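Side-chain contacts in isomaltodextranase (Arthrobacter globiformis, PDB 5AWO), which hydrolyses alpha-1,6-glucosidic linkages in dextran, releasing successive isomaltose units from the non-reducing ends of the chains: residues C297-W302 / N334-A339; T17-L22 / T543-A548. All blocks are in the same frame, centred on the assembly; numbering follows the deposited sequence.

Contact 1. Residues C297-W302 / N334-A339; sequences CGFTGW and NLMVAA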
loop_
_atom_site.group_PDB
_atom_site.type_symbol
_atom_site.label_atom_id
_atom_site.label_comp_id
_atom_site.label_asym_id
_atom_site.label_seq_id
_atom_site.Cartn_x
_atom_site.Cartn_y
_atom_site.Cartn_z
ATOM N N CYS A 297 -5.189 -8.634 10.883
ATOM C CA CYS A 297 -6.467 -8.813 10.204
ATOM C C CYS A 297 -6.632 -7.806 9.069
ATOM O O CYS A 297 -7.178 -8.156 8.012
ATOM C CB CYS A 297 -7.631 -8.653 11.163
ATOM S SG CYS A 297 -7.762 -10.008 12.368
ATOM N N GLY A 298 -6.212 -6.559 9.259
ATOM C CA GLY A 298 -6.382 -5.576 8.207
ATOM C C GLY A 298 -5.540 -5.836 6.966
ATOM O O GLY A 298 -6.011 -5.663 5.825
ATOM N N PHE A 299 -4.275 -6.204 7.139
ATOM C CA PHE A 299 -3.446 -6.552 6.000
ATOM C C PHE A 299 -4.070 -7.751 5.298
ATOM O O PHE A 299 -4.161 -7.779 4.056
ATOM C CB PHE A 299 -2.028 -6.935 6.429
ATOM C CG PHE A 299 -1.105 -5.773 6.758
ATOM C CD1 PHE A 299 -0.980 -4.659 5.930
ATOM C CD2 PHE A 299 -0.284 -5.843 7.882
ATOM C CE1 PHE A 299 -0.070 -3.651 6.213
ATOM C CE2 PHE A 299 0.613 -4.839 8.172
ATOM C CZ PHE A 299 0.724 -3.742 7.333
ATOM N N THR A 300 -4.465 -8.771 6.072
ATOM C CA THR A 300 -5.062 -9.977 5.479
ATOM C C THR A 300 -6.343 -9.633 4.708
ATOM O O THR A 300 -6.556 -10.069 3.569
ATOM C CB THR A 300 -5.321 -11.020 6.554
ATOM O OG1 THR A 300 -4.076 -11.396 7.159
ATOM C CG2 THR A 300 -5.993 -12.264 6.000
ATOM N N GLY A 301 -7.188 -8.836 5.327
ATOM C CA GLY A 301 -8.506 -8.480 4.785
ATOM C C GLY A 301 -8.512 -7.579 3.577
ATOM O O GLY A 301 -9.429 -7.680 2.756
ATOM N N TRP A 302 -7.488 -6.723 3.445
ATOM C CA TRP A 302 -7.387 -5.800 2.314
ATOM C C TRP A 302 -6.377 -6.292 1.286
ATOM O O TRP A 302 -6.146 -5.602 0.292
ATOM C CB TRP A 302 -7.038 -4.384 2.821
ATOM C CG TRP A 302 -8.236 -3.664 3.337
ATOM C CD1 TRP A 302 -8.494 -3.256 4.609
ATOM C CD2 TRP A 302 -9.365 -3.256 2.548
ATOM N NE1 TRP A 302 -9.698 -2.614 4.659
ATOM C CE2 TRP A 302 -10.258 -2.601 3.404
ATOM C CE3 TRP A 302 -9.692 -3.372 1.181
ATOM C CZ2 TRP A 302 -11.481 -2.096 2.961
ATOM C CZ3 TRP A 302 -10.868 -2.852 0.743
ATOM C CH2 TRP A 302 -11.765 -2.218 1.615
ATOM N N ASN A 334 8.476 -7.982 10.873
ATOM C CA ASN A 334 8.250 -9.000 9.856
ATOM C C ASN A 334 6.864 -8.882 9.206
ATOM O O ASN A 334 6.701 -9.120 7.990
ATOM C CB ASN A 334 8.408 -10.403 10.453
ATOM C CG ASN A 334 9.843 -10.786 10.749
ATOM O OD1 ASN A 334 10.790 -10.181 10.231
ATOM N ND2 ASN A 334 10.017 -11.800 11.607
ATOM N N LEU A 335 5.853 -8.506 9.978
ATOM C CA LEU A 335 4.523 -8.329 9.410
ATOM C C LEU A 335 4.488 -7.166 8.430
ATOM O O LEU A 335 3.912 -7.276 7.342
ATOM C CB LEU A 335 3.483 -8.101 10.526
ATOM C CG LEU A 335 2.040 -7.893 10.045
ATOM C CD1 LEU A 335 1.479 -9.080 9.273
ATOM C CD2 LEU A 335 1.114 -7.565 11.246
ATOM N N MET A 336 5.081 -6.041 8.809
ATOM C CA MET A 336 5.081 -4.869 7.923
ATOM C C MET A 336 5.796 -5.207 6.617
ATOM O O MET A 336 5.318 -4.873 5.520
ATOM C CB MET A 336 5.749 -3.645 8.587
ATOM C CG MET A 336 5.140 -3.201 9.917
ATOM S SD MET A 336 3.390 -2.786 9.792
ATOM C CE MET A 336 3.115 -2.330 11.500
ATOM N N VAL A 337 6.939 -5.867 6.735
ATOM C CA VAL A 337 7.701 -6.225 5.540
ATOM C C VAL A 337 6.939 -7.252 4.688
ATOM O O VAL A 337 6.833 -7.123 3.446
ATOM C CB VAL A 337 9.116 -6.732 5.900
ATOM C CG1 VAL A 337 9.825 -7.339 4.692
ATOM C CG2 VAL A 337 9.905 -5.612 6.513
ATOM N N ALA A 338 6.383 -8.284 5.311
ATOM C CA ALA A 338 5.634 -9.304 4.578
ATOM C C ALA A 338 4.526 -8.679 3.741
ATOM O O ALA A 338 4.261 -9.108 2.602
ATOM C CB ALA A 338 5.062 -10.342 5.525
ATOM N N ALA A 339 3.856 -7.669 4.289
ATOM C CA ALA A 339 2.707 -7.094 3.636
ATOM C C ALA A 339 3.050 -5.976 2.642
ATOM O O ALA A 339 2.155 -5.461 1.944
ATOM C CB ALA A 339 1.742 -6.573 4.692
#

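Contact 2. Residues T17-L22 / T543-A548; sequences TAAPPL and TMTVTA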
loop_
_atom_site.group_PDB
_atom_site.type_symbol
_atom_site.label_atom_id
_atom_site.label_comp_id
_atom_site.label_asym_id
_atom_site.label_seq_id
_atom_site.Cartn_x
_atom_site.Cartn_y
_atom_site.Cartn_z
ATOM N N THR A 17 -3.010 -9.756 -32.247
ATOM C CA THR A 17 -3.533 -8.580 -32.931
ATOM C C THR A 17 -3.504 -7.397 -31.972
ATOM O O THR A 17 -3.487 -7.586 -30.750
ATOM C CB THR A 17 -4.979 -8.807 -33.409
ATOM O OG1 THR A 17 -5.788 -9.275 -32.325
ATOM C CG2 THR A 17 -5.022 -9.849 -34.534
ATOM N N ALA A 18 -3.489 -6.186 -32.521
ATOM C CA ALA A 18 -3.479 -4.973 -31.718
ATOM C C ALA A 18 -4.763 -4.892 -30.899
ATOM O O ALA A 18 -5.832 -5.292 -31.357
ATOM C CB ALA A 18 -3.321 -3.739 -32.602
ATOM N N ALA A 19 -4.644 -4.387 -29.672
ATOM C CA ALA A 19 -5.789 -4.253 -28.782
ATOM C C ALA A 19 -5.807 -2.849 -28.200
ATOM O O ALA A 19 -4.759 -2.232 -28.050
ATOM C CB ALA A 19 -5.711 -5.284 -27.663
ATOM N N PRO A 20 -6.995 -2.342 -27.858
ATOM C CA PRO A 20 -7.034 -1.084 -27.127
ATOM C C PRO A 20 -6.561 -1.259 -25.671
ATOM O O PRO A 20 -6.509 -2.390 -25.183
ATOM C CB PRO A 20 -8.505 -0.679 -27.165
ATOM C CG PRO A 20 -9.268 -1.899 -27.540
ATOM C CD PRO A 20 -8.320 -2.963 -27.997
ATOM N N PRO A 21 -6.211 -0.149 -25.004
ATOM C CA PRO A 21 -5.816 -0.263 -23.588
ATOM C C PRO A 21 -6.960 -0.759 -22.717
ATOM O O PRO A 21 -8.131 -0.511 -22.995
ATOM C CB PRO A 21 -5.404 1.167 -23.230
ATOM C CG PRO A 21 -6.174 2.035 -24.161
ATOM C CD PRO A 21 -6.234 1.256 -25.449
ATOM N N LEU A 22 -6.611 -1.480 -21.650
ATOM C CA LEU A 22 -7.579 -1.846 -20.620
ATOM C C LEU A 22 -8.023 -0.585 -19.868
ATOM O O LEU A 22 -7.239 0.350 -19.717
ATOM C CB LEU A 22 -6.916 -2.800 -19.620
ATOM C CG LEU A 22 -6.510 -4.183 -20.119
ATOM C CD1 LEU A 22 -5.987 -5.000 -18.951
ATOM C CD2 LEU A 22 -7.668 -4.908 -20.787
ATOM N N THR A 543 -9.879 -14.509 -25.568
ATOM C CA THR A 543 -8.704 -13.664 -25.710
ATOM C C THR A 543 -8.517 -12.826 -24.445
ATOM O O THR A 543 -9.474 -12.552 -23.741
ATOM C CB THR A 543 -8.731 -12.761 -26.969
ATOM O OG1 THR A 543 -9.675 -11.692 -26.825
ATOM C CG2 THR A 543 -9.078 -13.593 -28.216
ATOM N N MET A 544 -7.274 -12.453 -24.196
ATOM C CA MET A 544 -6.935 -11.461 -23.163
ATOM C C MET A 544 -5.991 -10.443 -23.745
ATOM O O MET A 544 -5.208 -10.757 -24.647
ATOM C CB MET A 544 -6.252 -12.132 -21.956
ATOM C CG MET A 544 -7.116 -13.150 -21.266
ATOM S SD MET A 544 -8.478 -12.471 -20.299
ATOM C CE MET A 544 -9.814 -13.623 -20.585
ATOM N N THR A 545 -6.054 -9.223 -23.220
ATOM C CA THR A 545 -5.135 -8.175 -23.613
ATOM C C THR A 545 -3.901 -8.210 -22.713
ATOM O O THR A 545 -4.040 -8.244 -21.481
ATOM C CB THR A 545 -5.826 -6.800 -23.537
ATOM O OG1 THR A 545 -6.979 -6.794 -24.407
ATOM C CG2 THR A 545 -4.868 -5.694 -23.911
ATOM N N VAL A 546 -2.713 -8.225 -23.319
ATOM C CA VAL A 546 -1.439 -8.334 -22.597
ATOM C C VAL A 546 -0.554 -7.148 -22.936
ATOM O O VAL A 546 -0.359 -6.822 -24.115
ATOM C CB VAL A 546 -0.683 -9.643 -22.907
ATOM C CG1 VAL A 546 0.671 -9.681 -22.192
ATOM C CG2 VAL A 546 -1.522 -10.855 -22.523
ATOM N N THR A 547 -0.041 -6.484 -21.899
ATOM C CA THR A 547 0.940 -5.436 -22.069
ATOM C C THR A 547 2.185 -5.689 -21.224
ATOM O O THR A 547 2.159 -6.460 -20.245
ATOM C CB THR A 547 0.396 -4.037 -21.698
ATOM O OG1 THR A 547 -0.040 -4.001 -20.318
ATOM C CG2 THR A 547 -0.747 -3.630 -22.586
ATOM N N ALA A 548 3.274 -5.056 -21.643
ATOM C CA ALA A 548 4.439 -4.821 -20.794
ATOM C C ALA A 548 4.732 -3.328 -20.752
ATOM O O ALA A 548 4.617 -2.627 -21.771
ATOM C CB ALA A 548 5.647 -5.604 -21.290
HETATM O O HOH W 1 -8.101 -4.420 -24.886
#

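Contact 1. Residues C297-W302 / N334-A339
Phe-299 lays one face of its ring on the methyl of Ala-339. Ala-339 CB stands 3.5 Å from the centroid of the Phe-299 ring and only 12° off its normal, a CH-pi contact over the centre of the face. The methyl therefore meets most of the ring carbons at nearly equal range; the nearest approach is from Phe-299 CD1 to Ala-339 CB, at 3.6 Å. Phe-299 CB already points to the other helix, and with CG anti to the carbonyl carbon (chi1 -79°) the ring extends across.

The two helices belong to the TIM barrel of this GH27 enzyme. Helix 295-302 leads into barrel strand 312-314, and helix 326-339 comes after that strand. The short segments run almost parallel, 11° apart, with their axes 11.0 Å from each other. Phe-299 spans this wide spacing, while the small Ala-339 lets the ring come close to the second helix.

Two more side chains of that helix hold the ring. Leu-335 comes in obliquely with its branch point, CG lying 3.8 Å from Phe-299 CD2, and both its methyls are near the same ring carbon. Met-336 starts away from the contact, but its chain bends at chi2. This brings SD into the plane of the ring at its edge, 3.8 Å from Phe-299 CZ, as a Met-aromatic contact. Trp-396, on strand 395-399 in the region of the C-terminal beta sandwich, touches both Phe-299 and Ala-339, and Leu-313 on the intervening barrel strand also packs on Phe-299.

Contact 2. Residues T17-L22 / T543-A548
Thr-545 meets Ala-19, Pro-20 and Leu-22 where the N-terminal segment crosses the carbohydrate-binding module. The module is a CBM35, a family with a beta-sandwich (jelly-roll) fold. Residues 17-18 add a short, loosely paired edge strand to one sheet, next to strand 555-564. The chain then leaves as a loop that passes over Thr-545 on strand 542-549. Thr-545 points to this loop, whereas its neighbours Met-544 and Val-546 point away from it and pack on Ile-591.

The side chain of Thr-545 can be followed outward. Its CB meets the Leu-22 methyl CD2 at 3.8 Å; the Leu-22 and Thr-545 side chains overlap side by side, pointing opposite ways. At CB the chain forks. The methyl CG2, anti to the backbone N, sits 3.9 Å from Ala-19 CB and equally far from Pro-20 O. The hydroxyl OG1, anti to the carbonyl carbon (chi1 -59°), lies 3.8 Å from Ala-19 CB and close to Leu-22 CD2. It also makes a hydrogen bond to Asp-597 OD2. A water donates to Thr-545 OG1 at 2.7 Å and bridges the two segments, whose protein atoms make no direct hydrogen bond to each other. A valine here would probably leave Asp-597 OD2 without this partner and the bridging water without one of its two acceptors. The water's other bond goes to Pro-20 O, at 2.6 Å.

How the contacts relate
Contact 1 is core and contact 2 lies nearer the surface. All the touching residues of contact 1 are buried, and its centre lies about 10 Å from the centre of the chain; the centre of contact 2, which is partly buried, lies about 26 Å out. They share no element: contact 1 pairs two helices of the catalytic barrel, while contact 2 joins the N-terminal segment to a strand of the binding module. Their nearest atoms are about 19 Å apart. Chemistry follows place. Contact 1 is apolar, built on an aromatic ring, a sulfur and methyl groups. Contact 2 mixes methyl packing with a water bridge. The segments of contact 1 are 32 residues apart along the chain, those of contact 2 521.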